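Local structure of sialyltransferase 0160 (Photobacterium damselae, 4R84) at residues D39-E44 / Y145-R150; P69-S74 / Y94-K99; P214-L219 / N265-T270; I384-A387 / P393-L396; D415-L418 / D423-N426. The protein probably transfers sialic acid from CMP-sialic acid to galactose-containing acceptor glycans, as a bacterial sialyltransferase of the GT-B structural group. All blocks are in the same frame, centred on the assembly; numbering follows the deposited sequence. Where two conformers were deposited one is given.

Contact 1: residues D39-E44 / Y145-R150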
# COMPACT_ATOMS: atom_id res chain seq x y z
N ASP A 39 17.55 -16.19 -8.39
CA ASP A 39 17.64 -15.18 -9.45
C ASP A 39 18.92 -14.38 -9.25
O ASP A 39 19.25 -14.02 -8.12
CB ASP A 39 16.43 -14.23 -9.43
CG ASP A 39 15.15 -14.91 -9.89
OD1 ASP A 39 15.22 -16.05 -10.40
OD2 ASP A 39 14.08 -14.29 -9.76
N VAL A 40 19.65 -14.13 -10.33
CA VAL A 40 20.83 -13.28 -10.26
C VAL A 40 20.62 -12.12 -11.22
O VAL A 40 20.40 -12.31 -12.42
CB VAL A 40 22.14 -14.05 -10.59
CG1 VAL A 40 23.38 -13.19 -10.27
CG2 VAL A 40 22.21 -15.38 -9.82
N VAL A 41 20.67 -10.90 -10.68
CA VAL A 41 20.49 -9.72 -11.50
C VAL A 41 21.70 -9.55 -12.41
O VAL A 41 22.83 -9.78 -11.97
CB VAL A 41 20.30 -8.47 -10.63
CG1 VAL A 41 20.22 -7.22 -11.50
CG2 VAL A 41 19.03 -8.64 -9.81
N GLU A 42 21.45 -9.20 -13.66
CA GLU A 42 22.54 -8.92 -14.62
C GLU A 42 23.64 -8.06 -13.99
O GLU A 42 23.35 -7.05 -13.35
CB GLU A 42 21.99 -8.21 -15.86
CG GLU A 42 21.10 -9.08 -16.72
CD GLU A 42 20.66 -8.42 -18.02
OE1 GLU A 42 20.70 -7.17 -18.15
OE2 GLU A 42 20.26 -9.17 -18.93
N THR A 43 24.88 -8.48 -14.21
CA THR A 43 26.13 -7.88 -13.71
C THR A 43 26.44 -8.17 -12.23
O THR A 43 27.56 -7.91 -11.79
CB THR A 43 26.21 -6.32 -13.91
OG1 THR A 43 25.45 -5.65 -12.90
CG2 THR A 43 25.75 -5.90 -15.31
N GLU A 44 25.50 -8.74 -11.49
CA GLU A 44 25.76 -9.06 -10.08
C GLU A 44 26.37 -10.46 -9.94
O GLU A 44 26.34 -11.26 -10.87
CB GLU A 44 24.46 -8.92 -9.25
CG GLU A 44 23.91 -7.49 -9.29
CD GLU A 44 22.87 -7.20 -8.23
OE1 GLU A 44 22.45 -8.13 -7.51
OE2 GLU A 44 22.47 -6.02 -8.11
N TYR A 145 14.22 -8.88 -1.94
CA TYR A 145 14.88 -8.42 -3.18
C TYR A 145 15.89 -7.32 -2.86
O TYR A 145 15.70 -6.14 -3.17
CB TYR A 145 13.84 -7.92 -4.19
CG TYR A 145 12.86 -8.98 -4.59
CD1 TYR A 145 13.21 -9.95 -5.52
CD2 TYR A 145 11.58 -9.04 -4.03
CE1 TYR A 145 12.32 -10.95 -5.89
CE2 TYR A 145 10.68 -10.03 -4.39
CZ TYR A 145 11.06 -10.98 -5.32
OH TYR A 145 10.17 -11.97 -5.69
N PRO A 146 17.01 -7.72 -2.25
CA PRO A 146 17.94 -6.72 -1.73
C PRO A 146 18.65 -5.90 -2.80
O PRO A 146 19.27 -4.89 -2.47
CB PRO A 146 18.94 -7.56 -0.92
CG PRO A 146 18.84 -8.91 -1.47
CD PRO A 146 17.44 -9.10 -1.94
N SER A 147 18.58 -6.32 -4.06
CA SER A 147 19.23 -5.58 -5.14
C SER A 147 18.34 -4.47 -5.72
O SER A 147 18.84 -3.55 -6.37
CB SER A 147 19.66 -6.53 -6.26
OG SER A 147 20.58 -7.50 -5.79
N ASN A 148 17.03 -4.55 -5.49
CA ASN A 148 16.10 -3.61 -6.13
C ASN A 148 16.25 -2.18 -5.63
O ASN A 148 16.31 -1.95 -4.42
CB ASN A 148 14.65 -4.05 -5.92
CG ASN A 148 14.30 -5.31 -6.68
OD1 ASN A 148 15.18 -6.00 -7.20
ND2 ASN A 148 13.03 -5.62 -6.76
N GLN A 149 16.29 -1.24 -6.57
CA GLN A 149 16.24 0.18 -6.25
C GLN A 149 14.77 0.62 -6.19
O GLN A 149 13.92 0.09 -6.90
CB GLN A 149 16.99 0.99 -7.31
CG GLN A 149 17.04 2.48 -7.05
CD GLN A 149 17.75 2.81 -5.76
OE1 GLN A 149 18.76 2.18 -5.41
NE2 GLN A 149 17.23 3.80 -5.03
N ARG A 150 14.48 1.58 -5.31
CA ARG A 150 13.12 2.07 -5.11
C ARG A 150 13.12 3.58 -5.24
O ARG A 150 13.95 4.25 -4.63
CB ARG A 150 12.58 1.67 -3.73
CG ARG A 150 12.66 0.16 -3.48
CD ARG A 150 12.01 -0.35 -2.17
NE ARG A 150 12.00 -1.80 -2.33
CZ ARG A 150 13.01 -2.61 -2.04
NH1 ARG A 150 14.08 -2.17 -1.39
NH2 ARG A 150 12.91 -3.89 -2.35
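The carboxylate of E44 lies over the hydroxymethyl group of S147, with its two oxygens at similar distances from CB: S147 CB is 3.4 Å from E44 OE2 and 3.5 Å from E44 OE1. S147 OG donates to E44 OE1 at 2.6 Å, where it meets the syn lone pair, the one on the side of the other carboxylate oxygen. E44 delivers its carboxylate across the gap on a chain that is extended beyond CG (chi2 -165°). The bond is made by the S147 conformer described here; a second conformer was modelled, which leaves its persistence doubtful. The other touch is a looser van der Waals one: V41 CG2, one methyl of the last residue of strand 31-41, meets S147 CB at 4.2 Å.

Each partner sits on a turn. V41 to E44 form a type II turn closed by E44 N to V41 O at 2.9 Å, and Y145 to N148 form a type I turn closed by N148 N to Y145 O at 3.1 Å. The first follows strand 31-41 of the N-terminal beta domain, where E42 also forms a salt bridge with R196; the second links helix 129-144 to strand 149-154 of the Rossmann-like domain, and N148 there bonds E121. The meeting of the two domains at this point is small and superficial, burying 117 Å² in all. A single hydroxyl-to-carboxylate bond with so little apolar burial around it implies a minor polar link between the N-terminal domain and the catalytic part.

Contact 2: residues P69-S74 / Y94-K99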
# COMPACT_ATOMS: atom_id res chain seq x y z
N PRO A 69 27.15 -22.06 -22.40
CA PRO A 69 28.38 -22.38 -21.66
C PRO A 69 29.06 -21.17 -21.04
O PRO A 69 29.29 -20.17 -21.72
CB PRO A 69 29.27 -23.02 -22.74
CG PRO A 69 28.30 -23.60 -23.72
CD PRO A 69 27.14 -22.65 -23.75
N ILE A 70 29.35 -21.25 -19.75
CA ILE A 70 29.89 -20.12 -19.02
C ILE A 70 30.87 -20.56 -17.93
O ILE A 70 31.63 -19.75 -17.39
CB ILE A 70 28.74 -19.27 -18.39
CG1 ILE A 70 29.23 -17.86 -18.04
CG2 ILE A 70 28.18 -19.97 -17.18
CD1 ILE A 70 28.10 -16.93 -17.57
N LEU A 71 30.88 -21.86 -17.63
CA LEU A 71 31.76 -22.37 -16.60
C LEU A 71 33.19 -22.33 -17.10
O LEU A 71 33.47 -22.87 -18.17
CB LEU A 71 31.37 -23.81 -16.21
CG LEU A 71 32.09 -24.40 -14.99
CD1 LEU A 71 31.80 -23.57 -13.76
CD2 LEU A 71 31.71 -25.85 -14.77
N ASN A 72 34.08 -21.68 -16.35
CA ASN A 72 35.50 -21.66 -16.68
C ASN A 72 36.15 -22.99 -16.33
O ASN A 72 35.79 -23.61 -15.33
CB ASN A 72 36.22 -20.54 -15.93
CG ASN A 72 35.79 -19.16 -16.37
OD1 ASN A 72 35.72 -18.86 -17.57
ND2 ASN A 72 35.52 -18.29 -15.41
N GLU A 73 37.12 -23.42 -17.12
CA GLU A 73 37.78 -24.69 -16.88
C GLU A 73 38.36 -24.82 -15.48
O GLU A 73 38.21 -25.85 -14.83
CB GLU A 73 38.88 -24.93 -17.92
CG GLU A 73 39.37 -26.37 -18.01
CD GLU A 73 38.29 -27.36 -18.42
OE1 GLU A 73 37.29 -26.95 -19.04
OE2 GLU A 73 38.44 -28.56 -18.11
N SER A 74 38.96 -23.74 -14.99
CA SER A 74 39.63 -23.75 -13.69
C SER A 74 38.65 -23.99 -12.55
O SER A 74 39.00 -24.59 -11.53
CB SER A 74 40.38 -22.44 -13.47
OG SER A 74 39.49 -21.34 -13.55
N TYR A 94 20.81 -21.01 -15.94
CA TYR A 94 22.11 -21.66 -15.94
C TYR A 94 22.09 -22.67 -14.82
O TYR A 94 21.78 -22.32 -13.69
CB TYR A 94 23.22 -20.63 -15.72
CG TYR A 94 23.37 -19.63 -16.83
CD1 TYR A 94 22.51 -18.55 -16.93
CD2 TYR A 94 24.40 -19.73 -17.75
CE1 TYR A 94 22.63 -17.64 -17.94
CE2 TYR A 94 24.54 -18.82 -18.77
CZ TYR A 94 23.66 -17.77 -18.86
OH TYR A 94 23.79 -16.85 -19.87
N CYS A 95 22.41 -23.92 -15.14
CA CYS A 95 22.31 -25.02 -14.19
C CYS A 95 23.71 -25.56 -13.86
O CYS A 95 24.50 -25.83 -14.77
CB CYS A 95 21.50 -26.14 -14.81
SG CYS A 95 20.06 -25.50 -15.71
N PHE A 96 24.04 -25.73 -12.58
CA PHE A 96 25.38 -26.23 -12.18
C PHE A 96 25.22 -27.38 -11.20
O PHE A 96 24.34 -27.36 -10.34
CB PHE A 96 26.23 -25.12 -11.57
CG PHE A 96 26.40 -23.94 -12.47
CD1 PHE A 96 27.40 -23.91 -13.42
CD2 PHE A 96 25.51 -22.87 -12.41
CE1 PHE A 96 27.55 -22.82 -14.27
CE2 PHE A 96 25.66 -21.78 -13.25
CZ PHE A 96 26.68 -21.75 -14.18
N THR A 97 26.06 -28.40 -11.35
CA THR A 97 26.03 -29.54 -10.44
C THR A 97 27.41 -29.77 -9.81
O THR A 97 28.43 -29.87 -10.51
CB THR A 97 25.57 -30.82 -11.16
OG1 THR A 97 24.18 -30.70 -11.48
CG2 THR A 97 25.76 -32.05 -10.28
N PHE A 98 27.44 -29.80 -8.48
CA PHE A 98 28.66 -30.16 -7.77
C PHE A 98 28.54 -31.60 -7.30
O PHE A 98 27.51 -32.01 -6.78
CB PHE A 98 28.90 -29.23 -6.58
CG PHE A 98 30.07 -29.64 -5.72
CD1 PHE A 98 31.34 -29.20 -6.03
CD2 PHE A 98 29.90 -30.48 -4.63
CE1 PHE A 98 32.44 -29.58 -5.25
CE2 PHE A 98 30.98 -30.87 -3.85
CZ PHE A 98 32.25 -30.41 -4.16
N LYS A 99 29.61 -32.36 -7.49
CA LYS A 99 29.68 -33.72 -6.97
C LYS A 99 30.92 -33.85 -6.11
O LYS A 99 32.02 -33.53 -6.55
CB LYS A 99 29.73 -34.75 -8.10
CG LYS A 99 28.44 -34.86 -8.89
CD LYS A 99 28.60 -35.74 -10.12
CE LYS A 99 27.31 -35.77 -10.94
NZ LYS A 99 27.49 -36.46 -12.24
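With chi1 at -161°, I70 turns CG1 anti to its backbone nitrogen and leaves the CG2 methyl between that nitrogen and the carbonyl carbon, directed at segment 94-99. Y94 and F96 answer with nearly equal first torsions (-66° and -57°), each ring lying beside its own backbone nitrogen; two residues apart in the strand, they lie on the same face. The methyl I70 CG2 is shared between them: it is 3.8 Å from Y94 CD2 and equally 3.8 Å from F96 CZ. Toward F96 it comes in at the ring edge, in the plane of the ring, with F96 CE1 at 4.1 Å from I70 CG2; toward Y94 the approach is oblique. The I70 side chain crosses each aromatic side chain at about a right angle.

These residues belong to the N-terminal domain, whose family assignment is PKD-like, consistent with the immunoglobulin-like beta sandwich of PKD domains. Strand 92-101 is hydrogen-bonded within its sheet to strands 59-66 and 106-125, and the disulfide of C95 with C66 also joins it to the first of these. The loop 69-74 passes over the face that carries Y94 and F96. Q64 holds it from the side of strand 59-66, its OE1 accepting from the backbone nitrogens of both I70 and L71.

The next residue, L71, adds a lighter contact, L71 CD1 lying 4.3 Å from F96 CE1. F83, from strand 81-84, touches I70 and meets the Y94 ring edge-to-face, while F81 of the same strand touches L71.

Contact 3: residues P214-L219 / N265-T270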
# COMPACT_ATOMS: atom_id res chain seq x y z
N PRO A 214 2.66 9.66 -17.30
CA PRO A 214 3.86 10.47 -17.54
C PRO A 214 5.16 9.69 -17.52
O PRO A 214 6.15 10.18 -18.07
CB PRO A 214 3.83 11.47 -16.38
CG PRO A 214 2.40 11.59 -16.03
CD PRO A 214 1.85 10.21 -16.20
N ILE A 215 5.16 8.52 -16.89
CA ILE A 215 6.34 7.68 -16.86
C ILE A 215 6.29 6.66 -18.01
O ILE A 215 7.29 6.42 -18.70
CB ILE A 215 6.47 6.92 -15.52
CG1 ILE A 215 6.55 7.92 -14.36
CG2 ILE A 215 7.71 6.01 -15.56
CD1 ILE A 215 6.36 7.26 -12.97
N ILE A 216 5.11 6.06 -18.20
CA ILE A 216 4.96 5.03 -19.23
C ILE A 216 5.15 5.56 -20.65
O ILE A 216 5.81 4.92 -21.46
CB ILE A 216 3.59 4.36 -19.12
CG1 ILE A 216 3.53 3.52 -17.84
CG2 ILE A 216 3.33 3.48 -20.36
CD1 ILE A 216 2.20 2.88 -17.57
N GLN A 217 4.61 6.74 -20.95
CA GLN A 217 4.67 7.28 -22.31
C GLN A 217 6.09 7.44 -22.88
O GLN A 217 6.35 6.96 -23.99
CB GLN A 217 3.93 8.62 -22.40
CG GLN A 217 2.42 8.46 -22.48
CD GLN A 217 1.71 9.79 -22.52
OE1 GLN A 217 2.19 10.78 -21.96
NE2 GLN A 217 0.57 9.84 -23.20
N PRO A 218 7.01 8.11 -22.16
CA PRO A 218 8.33 8.24 -22.79
C PRO A 218 9.14 6.94 -22.86
O PRO A 218 10.11 6.87 -23.61
CB PRO A 218 9.05 9.27 -21.90
CG PRO A 218 8.35 9.19 -20.59
CD PRO A 218 6.92 8.87 -20.90
N LEU A 219 8.73 5.91 -22.13
CA LEU A 219 9.45 4.65 -22.15
C LEU A 219 8.80 3.65 -23.10
O LEU A 219 9.31 2.55 -23.29
CB LEU A 219 9.52 4.04 -20.75
CG LEU A 219 10.29 4.81 -19.69
CD1 LEU A 219 10.06 4.17 -18.32
CD2 LEU A 219 11.78 4.86 -20.04
N ASN A 265 -3.79 3.43 -26.76
CA ASN A 265 -3.25 4.33 -27.77
C ASN A 265 -2.69 5.60 -27.16
O ASN A 265 -1.75 6.18 -27.68
CB ASN A 265 -4.32 4.70 -28.80
CG ASN A 265 -4.77 3.50 -29.62
OD1 ASN A 265 -4.04 2.52 -29.75
ND2 ASN A 265 -5.97 3.58 -30.17
N TYR A 266 -3.29 6.04 -26.05
CA TYR A 266 -2.79 7.21 -25.34
C TYR A 266 -1.41 6.92 -24.78
O TYR A 266 -0.48 7.74 -24.89
CB TYR A 266 -3.76 7.62 -24.23
CG TYR A 266 -3.33 8.86 -23.49
CD1 TYR A 266 -3.59 10.12 -24.01
CD2 TYR A 266 -2.69 8.78 -22.26
CE1 TYR A 266 -3.20 11.27 -23.34
CE2 TYR A 266 -2.31 9.91 -21.58
CZ TYR A 266 -2.57 11.16 -22.13
OH TYR A 266 -2.19 12.30 -21.45
N LEU A 267 -1.27 5.76 -24.16
CA LEU A 267 0.00 5.35 -23.60
C LEU A 267 1.05 5.17 -24.70
O LEU A 267 2.21 5.52 -24.50
CB LEU A 267 -0.14 4.06 -22.77
CG LEU A 267 -1.03 4.13 -21.53
CD1 LEU A 267 -1.04 2.78 -20.79
CD2 LEU A 267 -0.54 5.23 -20.61
N ALA A 268 0.62 4.64 -25.84
CA ALA A 268 1.53 4.37 -26.96
C ALA A 268 1.96 5.65 -27.69
O ALA A 268 2.84 5.62 -28.55
CB ALA A 268 0.89 3.40 -27.95
N GLY A 269 1.32 6.76 -27.34
CA GLY A 269 1.65 8.06 -27.90
C GLY A 269 1.26 8.22 -29.36
O GLY A 269 1.93 8.92 -30.11
N THR A 270 0.17 7.57 -29.75
CA THR A 270 -0.31 7.66 -31.12
C THR A 270 -1.64 8.40 -31.16
O THR A 270 -2.22 8.60 -32.23
CB THR A 270 -0.47 6.28 -31.77
OG1 THR A 270 -1.38 5.49 -31.01
CG2 THR A 270 0.88 5.57 -31.85
O HOH W 1 4.19 6.85 -25.74
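A Schellman motif ends helix 252-267, with G269 at positive phi (70°), and the last turn of that helix rests against helix 213-219. The carbonyl of Y266 is gripped from both faces of its plane: G269 N bonds Y266 O at 3.2 Å from within the motif, and the amide Q217 NE2 donates to it at 2.9 Å from the other helix. The Q217 bond is nearly straight (165° at the hydrogen), and its donor stands above the carbonyl plane. Q217 reaches it with a chain extended beyond CG.

The same nitrogen also covers the ring of Y266. Q217 NE2 sits over one face, offset toward the rim and 3.3 Å from Y266 CE2, with amide and ring planes 34° apart. Beside this, I216 CG2 touches L267 CD2 at 4.3 Å, and both side chains meet W284.

Where the backbones run closest, a water donates to Q217 O at 2.8 Å and to L267 O at 2.7 Å, joining two carbonyls that cannot bond each other. Y266 O, Q217 O and L267 O thus each receive a hydrogen bond across the junction, from the Q217 amide or from the water, and these polar bonds lie beside the apolar contact of I216 with L267.

Contact 4: residues I384-A387 / P393-L396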
# COMPACT_ATOMS: atom_id res chain seq x y z
N ILE A 384 -18.55 15.21 22.26
CA ILE A 384 -17.96 14.32 23.25
C ILE A 384 -18.79 14.29 24.54
O ILE A 384 -19.01 13.24 25.13
CB ILE A 384 -16.53 14.75 23.60
CG1 ILE A 384 -15.68 14.78 22.33
CG2 ILE A 384 -15.93 13.80 24.66
CD1 ILE A 384 -14.34 15.45 22.51
N ASN A 385 -19.23 15.47 24.97
CA ASN A 385 -20.07 15.57 26.16
C ASN A 385 -21.32 14.71 26.03
O ASN A 385 -21.69 14.01 26.98
CB ASN A 385 -20.46 17.03 26.43
CG ASN A 385 -19.36 17.79 27.13
OD1 ASN A 385 -18.61 17.22 27.92
ND2 ASN A 385 -19.25 19.09 26.83
N ASN A 386 -21.94 14.73 24.86
CA ASN A 386 -23.10 13.87 24.61
C ASN A 386 -22.72 12.40 24.66
O ASN A 386 -23.48 11.58 25.16
CB ASN A 386 -23.73 14.19 23.26
CG ASN A 386 -24.51 15.48 23.26
OD1 ASN A 386 -24.30 16.35 24.10
ND2 ASN A 386 -25.42 15.62 22.31
N ALA A 387 -21.54 12.07 24.12
CA ALA A 387 -21.09 10.69 24.03
C ALA A 387 -20.83 10.04 25.38
O ALA A 387 -21.02 8.84 25.54
CB ALA A 387 -19.82 10.61 23.18
N PRO A 393 -29.11 10.45 24.49
CA PRO A 393 -29.54 9.40 23.57
C PRO A 393 -28.36 8.83 22.81
O PRO A 393 -28.43 7.70 22.31
CB PRO A 393 -30.49 10.15 22.61
CG PRO A 393 -30.96 11.34 23.39
CD PRO A 393 -29.76 11.74 24.21
N TYR A 394 -27.28 9.60 22.74
CA TYR A 394 -26.12 9.21 21.95
C TYR A 394 -24.96 8.77 22.83
O TYR A 394 -23.81 8.73 22.39
CB TYR A 394 -25.72 10.36 21.05
CG TYR A 394 -26.94 10.89 20.33
CD1 TYR A 394 -27.50 10.20 19.26
CD2 TYR A 394 -27.54 12.08 20.73
CE1 TYR A 394 -28.63 10.67 18.62
CE2 TYR A 394 -28.66 12.57 20.09
CZ TYR A 394 -29.20 11.86 19.04
OH TYR A 394 -30.32 12.35 18.40
N TYR A 395 -25.28 8.41 24.06
CA TYR A 395 -24.33 7.80 24.97
C TYR A 395 -23.66 6.62 24.28
O TYR A 395 -24.31 5.88 23.54
CB TYR A 395 -25.07 7.35 26.24
CG TYR A 395 -24.25 6.66 27.31
CD1 TYR A 395 -23.06 7.20 27.77
CD2 TYR A 395 -24.72 5.50 27.91
CE1 TYR A 395 -22.33 6.57 28.77
CE2 TYR A 395 -24.00 4.88 28.91
CZ TYR A 395 -22.81 5.41 29.34
OH TYR A 395 -22.10 4.79 30.33
N LEU A 396 -22.35 6.48 24.46
CA LEU A 396 -21.61 5.39 23.81
C LEU A 396 -22.13 4.02 24.25
O LEU A 396 -21.90 3.03 23.56
CB LEU A 396 -20.11 5.50 24.11
CG LEU A 396 -19.29 6.66 23.53
CD1 LEU A 396 -17.90 6.65 24.14
CD2 LEU A 396 -19.18 6.58 22.01
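One backbone hydrogen bond joins A387, near the end of helix 373-388, to the loop 393-396: L396 N donates to A387 O at 2.9 Å. The N-H points at the oxygen with an angle of 157° and meets a lone pair in the carbonyl plane. The same oxygen has a weaker companion in the C-H of Y395, with Y395 CA 3.5 Å from A387 O.

Van der Waals contacts gather round this carbonyl. The aromatic carbon Y395 CD1 is 3.4 Å from A387 O, approaching obliquely to its ring, and L396 CG lies just as near A387 O at 3.4 Å. A first torsion that sets CG of Y395 anti to its backbone nitrogen (chi1 179°) is what places CD1 near that oxygen. The apolar part proper is A387 CB against L396 CG at 4.0 Å; F464 of strand 462-468 touches both residues. One residue earlier, the N386 amide leans toward the Y394 ring, N386 ND2 being 4.4 Å from Y394 CD2, a loose approach. P393 CB covers one face of the Y394 ring over its centre.

The chain therefore folds back against the last turns of the helix before entering strand 401-405, and L396 is carried inward to F359 of strand 358-362. Such a return is the helix-to-strand half of a beta-alpha-beta crossover, here strand 358-362, helix 373-388 and strand 401-405 of the C-terminal Rossmann-like domain.

Contact 5: residues D415-L418 / D423-N426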
# COMPACT_ATOMS: atom_id res chain seq x y z
N ASP A 415 -6.09 21.74 20.58
CA ASP A 415 -5.74 22.17 21.94
C ASP A 415 -6.98 22.46 22.79
O ASP A 415 -7.01 22.11 23.97
CB ASP A 415 -4.86 23.42 21.92
CG ASP A 415 -3.60 23.23 21.12
OD1 ASP A 415 -3.08 22.10 21.05
OD2 ASP A 415 -3.10 24.24 20.59
N ILE A 416 -7.97 23.12 22.20
CA ILE A 416 -9.22 23.46 22.90
C ILE A 416 -9.96 22.20 23.31
O ILE A 416 -10.39 22.07 24.47
CB ILE A 416 -10.13 24.34 22.02
CG1 ILE A 416 -9.50 25.72 21.82
CG2 ILE A 416 -11.53 24.48 22.65
CD1 ILE A 416 -10.19 26.55 20.76
N ILE A 417 -10.11 21.27 22.37
CA ILE A 417 -10.82 20.02 22.66
C ILE A 417 -10.10 19.20 23.73
O ILE A 417 -10.73 18.74 24.70
CB ILE A 417 -10.98 19.16 21.38
CG1 ILE A 417 -11.87 19.88 20.37
CG2 ILE A 417 -11.55 17.77 21.71
CD1 ILE A 417 -11.85 19.26 18.97
N LEU A 418 -8.80 19.02 23.57
CA LEU A 418 -8.05 18.22 24.54
C LEU A 418 -8.14 18.85 25.93
O LEU A 418 -8.31 18.16 26.94
CB LEU A 418 -6.58 18.07 24.11
CG LEU A 418 -5.74 17.06 24.89
CD1 LEU A 418 -6.34 15.67 24.76
CD2 LEU A 418 -4.29 17.09 24.41
N ASP A 423 -8.83 14.30 31.73
CA ASP A 423 -8.28 12.95 31.78
C ASP A 423 -8.24 12.28 30.41
O ASP A 423 -7.99 11.08 30.31
CB ASP A 423 -9.11 12.09 32.72
CG ASP A 423 -8.91 12.46 34.18
OD1 ASP A 423 -7.83 12.97 34.55
OD2 ASP A 423 -9.86 12.25 34.96
N MET A 424 -8.43 13.06 29.35
CA MET A 424 -8.42 12.52 28.00
C MET A 424 -6.97 12.43 27.53
O MET A 424 -6.18 13.34 27.73
CB MET A 424 -9.27 13.37 27.05
CG MET A 424 -9.46 12.75 25.65
SD MET A 424 -10.72 13.59 24.66
CE MET A 424 -10.03 15.22 24.51
N ILE A 425 -6.61 11.28 26.96
CA ILE A 425 -5.25 11.06 26.50
C ILE A 425 -5.12 11.37 25.01
O ILE A 425 -5.94 10.92 24.21
CB ILE A 425 -4.79 9.62 26.79
CG1 ILE A 425 -4.66 9.45 28.30
CG2 ILE A 425 -3.43 9.36 26.10
CD1 ILE A 425 -4.55 8.00 28.79
N ASN A 426 -4.10 12.14 24.64
CA ASN A 426 -3.88 12.54 23.25
C ASN A 426 -3.13 11.50 22.42
O ASN A 426 -2.15 10.93 22.88
CB ASN A 426 -3.10 13.86 23.21
CG ASN A 426 -3.09 14.50 21.83
OD1 ASN A 426 -4.12 14.91 21.32
ND2 ASN A 426 -1.90 14.61 21.24
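L418 and M424 make the main touch, the methyl M424 CE lying 3.6 Å from L418 CA and 3.7 Å from L418 CD1. This methyl is pressed against the helix backbone as well as against side chains: I417 O is also 3.6 Å from M424 CE, and on the flank I417 CG2 stands 4.1 Å away from M424 CE. The other branch of the leucine serves a second neighbour, L418 CD2 meeting N426 CB at 3.6 Å. The leucine side chain thus spans M424 and N426, crossing the first obliquely and the second at about a right angle. No hydrogen bond links the segments; dispersion carries the contact, although N426 OD1 does lie 3.8 Å from L418 CD2.

Torsions place these groups. M424 leaves its backbone with CG anti to the nitrogen (chi1 -172°), is extended through chi2 and turns at the CG-SD bond (chi3 62°), which brings CE onto the helix. L418, likewise with CG anti to its nitrogen, splays its two methyls between M424 and N426.

Behind this first layer F404 of strand 401-405 touches I417, M424 and N426, giving the three a common aromatic backing. I425 has its CB directed away from the helix and touches Q350 and Q353 of helix 344-353, and its backbone pairs with L402 and F404.

Helix 412-419 is the crossover of the beta-alpha-beta unit from strand 401-405 to the outermost strand 425-427 of the parallel sheet of the C-terminal domain, with helix 373-388 beside it through A377, Q380 and I384 and helix 344-353 across the sheet.

In the fold
From the N terminus, contact 1 closes the longest loop, bringing the end of strand 31-41 to the turn before strand 149-154 and so joining the N-terminal beta domain to the first Rossmann-like domain. Contact 2 is nested inside that loop and lies wholly within the beta domain, its centre about 22 Å from that of contact 1. Contact 3 follows in series, pairing two helices of the first Rossmann-like domain. Contacts 4 and 5 close short loops in the second: contact 4 folds the loop before strand 401-405 back on helix 373-388, and contact 5 packs helix 412-419 on the start of strand 425-427. They adjoin directly, I384 CD1 packing on I417 CG2 at 3.7 Å. No contacts cross.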